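Local coordinates for tetratricopeptide repeat domain protein (Salinibacter ruber, PDB 3MA5) that is of unknown function but contains a tetratricopeptide repeat region, which probably mediates protein-protein binding as such repeats commonly do, at residues Asp21-Ala26 with Gly48-Arg53. Residues are numbered along the deposited sequence; the frame is centred on the assembly and turned at random.
Sequences DNASRA and GKLYER
The flat group that meets its partner across this contact is the Ala23 peptide carbonyl. Leu50 CD2 comes to its oxygen from the CA side, 3.8 Å from Ala23 O and only slightly out of the peptide plane, so it does not sit over the face. The other branch, Leu50 CD1, lies 3.9 Å from Ala23 CB, and Leu50 CD2 is 4.3 Å from Ala26 CB. With CG anti to the backbone N (chi1 -162°), Leu50 holds its two methyls out towards the start of helix 23-36. A buried, branched apolar side chain suits this place, since its fork can meet both alanines at once.

Two alanines one helical turn apart suit it too, because their small methyls leave room for that fork between the helices. Residues 21-26 and 48-53 lie in successive predicted tetratricopeptide repeats, 7-40 and 41-74, and the contact joins helix 23-36 to helix 42-53 in the stacked antiparallel helices of this fold. Leu18 of helix 7-19 touches both Ala26 and Leu50, and Leu27 extends the apolar cluster around the leucine.

At the chain turn, Asp21 is the C-prime residue of a Schellman motif that ends helix 7-19; Asp tolerates its positive phi (54°) better than most non-glycine residues. Asp21 OD2 is 5.2 Å from Arg53 NH2, too far for a salt bridge, though the opposite charges may attract weakly at the exposed margin.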
loop_
_atom_site.group_PDB
_atom_site.type_symbol
_atom_site.label_atom_id
_atom_site.label_comp_id
_atom_site.label_asym_id
_atom_site.label_seq_id
_atom_site.Cartn_x
_atom_site.Cartn_y
_atom_site.Cartn_z
ATOM N N ASP A 21 -1.226 -15.772 -4.430
ATOM C CA ASP A 21 -1.563 -15.220 -5.746
ATOM C C ASP A 21 -3.020 -14.756 -5.987
ATOM O O ASP A 21 -3.496 -14.754 -7.124
ATOM C CB ASP A 21 -1.161 -16.229 -6.817
ATOM C CG ASP A 21 0.304 -16.601 -6.740
ATOM O OD1 ASP A 21 0.603 -17.814 -6.732
ATOM O OD2 ASP A 21 1.157 -15.685 -6.695
ATOM N N ASN A 22 -3.713 -14.358 -4.922
ATOM C CA ASN A 22 -5.084 -13.871 -5.018
ATOM C C ASN A 22 -5.073 -12.351 -4.917
ATOM O O ASN A 22 -5.583 -11.769 -3.956
ATOM C CB ASN A 22 -5.913 -14.438 -3.884
ATOM C CG ASN A 22 -6.079 -15.920 -3.989
ATOM O OD1 ASN A 22 -5.106 -16.655 -4.155
ATOM N ND2 ASN A 22 -7.325 -16.382 -3.891
ATOM N N ALA A 23 -4.504 -11.716 -5.934
ATOM C CA ALA A 23 -4.367 -10.275 -5.974
ATOM C C ALA A 23 -5.659 -9.472 -6.019
ATOM O O ALA A 23 -5.742 -8.381 -5.447
ATOM C CB ALA A 23 -3.502 -9.903 -7.144
ATOM N N SER A 24 -6.667 -9.981 -6.711
ATOM C CA SER A 24 -7.900 -9.232 -6.804
ATOM C C SER A 24 -8.532 -9.053 -5.431
ATOM O O SER A 24 -9.045 -7.979 -5.118
ATOM C CB SER A 24 -8.857 -9.923 -7.768
ATOM O OG SER A 24 -10.187 -9.482 -7.554
ATOM N N ARG A 25 -8.471 -10.105 -4.611
ATOM C CA ARG A 25 -9.024 -10.077 -3.257
ATOM C C ARG A 25 -8.147 -9.205 -2.371
ATOM O O ARG A 25 -8.650 -8.397 -1.592
ATOM C CB ARG A 25 -9.107 -11.493 -2.689
ATOM C CG ARG A 25 -9.758 -11.584 -1.324
ATOM C CD ARG A 25 -11.037 -10.751 -1.224
ATOM N NE ARG A 25 -11.643 -10.911 0.098
ATOM C CZ ARG A 25 -12.604 -10.136 0.594
ATOM N NH1 ARG A 25 -13.093 -9.124 -0.116
ATOM N NH2 ARG A 25 -13.072 -10.375 1.814
ATOM N N ALA A 26 -6.834 -9.375 -2.492
ATOM C CA ALA A 26 -5.904 -8.564 -1.726
ATOM C C ALA A 26 -6.210 -7.090 -2.013
ATOM O O ALA A 26 -6.334 -6.288 -1.085
ATOM C CB ALA A 26 -4.477 -8.886 -2.124
ATOM N N GLY A 48 0.245 0.044 -3.414
ATOM C CA GLY A 48 0.951 0.652 -4.516
ATOM C C GLY A 48 1.743 -0.367 -5.295
ATOM O O GLY A 48 1.845 -0.285 -6.516
ATOM N N LYS A 49 2.314 -1.333 -4.594
ATOM C CA LYS A 49 3.104 -2.358 -5.256
ATOM C C LYS A 49 2.158 -3.220 -6.075
ATOM O O LYS A 49 2.562 -3.846 -7.047
ATOM C CB LYS A 49 3.858 -3.190 -4.214
ATOM C CG LYS A 49 5.141 -2.549 -3.713
ATOM C CD LYS A 49 6.307 -2.875 -4.649
ATOM C CE LYS A 49 7.468 -1.899 -4.517
ATOM N NZ LYS A 49 8.628 -2.337 -5.344
ATOM N N LEU A 50 0.887 -3.223 -5.691
ATOM C CA LEU A 50 -0.125 -4.002 -6.381
ATOM C C LEU A 50 -0.616 -3.248 -7.587
ATOM O O LEU A 50 -0.882 -3.840 -8.640
ATOM C CB LEU A 50 -1.301 -4.273 -5.460
ATOM C CG LEU A 50 -2.268 -5.399 -5.832
ATOM C CD1 LEU A 50 -1.483 -6.676 -6.136
ATOM C CD2 LEU A 50 -3.225 -5.644 -4.683
ATOM N N TYR A 51 -0.752 -1.936 -7.431
ATOM C CA TYR A 51 -1.206 -1.106 -8.534
ATOM C C TYR A 51 -0.215 -1.192 -9.666
ATOM O O TYR A 51 -0.597 -1.217 -10.829
ATOM C CB TYR A 51 -1.343 0.343 -8.107
ATOM C CG TYR A 51 -2.665 0.657 -7.478
ATOM C CD1 TYR A 51 -3.812 -0.063 -7.815
ATOM C CD2 TYR A 51 -2.781 1.687 -6.558
ATOM C CE1 TYR A 51 -5.037 0.236 -7.233
ATOM C CE2 TYR A 51 -3.995 1.994 -5.975
ATOM C CZ TYR A 51 -5.114 1.273 -6.310
ATOM O OH TYR A 51 -6.291 1.574 -5.678
ATOM N N GLU A 52 1.062 -1.232 -9.312
ATOM C CA GLU A 52 2.104 -1.315 -10.310
ATOM C C GLU A 52 1.940 -2.601 -11.100
ATOM O O GLU A 52 1.966 -2.579 -12.325
ATOM C CB GLU A 52 3.493 -1.251 -9.657
ATOM C CG GLU A 52 3.917 0.143 -9.194
ATOM C CD GLU A 52 5.369 0.179 -8.791
ATOM O OE1 GLU A 52 5.684 0.474 -7.610
ATOM O OE2 GLU A 52 6.196 -0.103 -9.681
ATOM N N ARG A 53 1.747 -3.717 -10.402
ATOM C CA ARG A 53 1.572 -5.014 -11.061
ATOM C C ARG A 53 0.352 -4.990 -11.956
ATOM O O ARG A 53 0.310 -5.659 -12.981
ATOM C CB ARG A 53 1.405 -6.131 -10.026
ATOM C CG ARG A 53 2.598 -6.289 -9.101
ATOM C CD ARG A 53 2.365 -7.382 -8.074
ATOM N NE ARG A 53 2.453 -8.715 -8.663
ATOM C CZ ARG A 53 2.081 -9.826 -8.042
ATOM N NH1 ARG A 53 1.591 -9.764 -6.813
ATOM N NH2 ARG A 53 2.198 -10.992 -8.651
#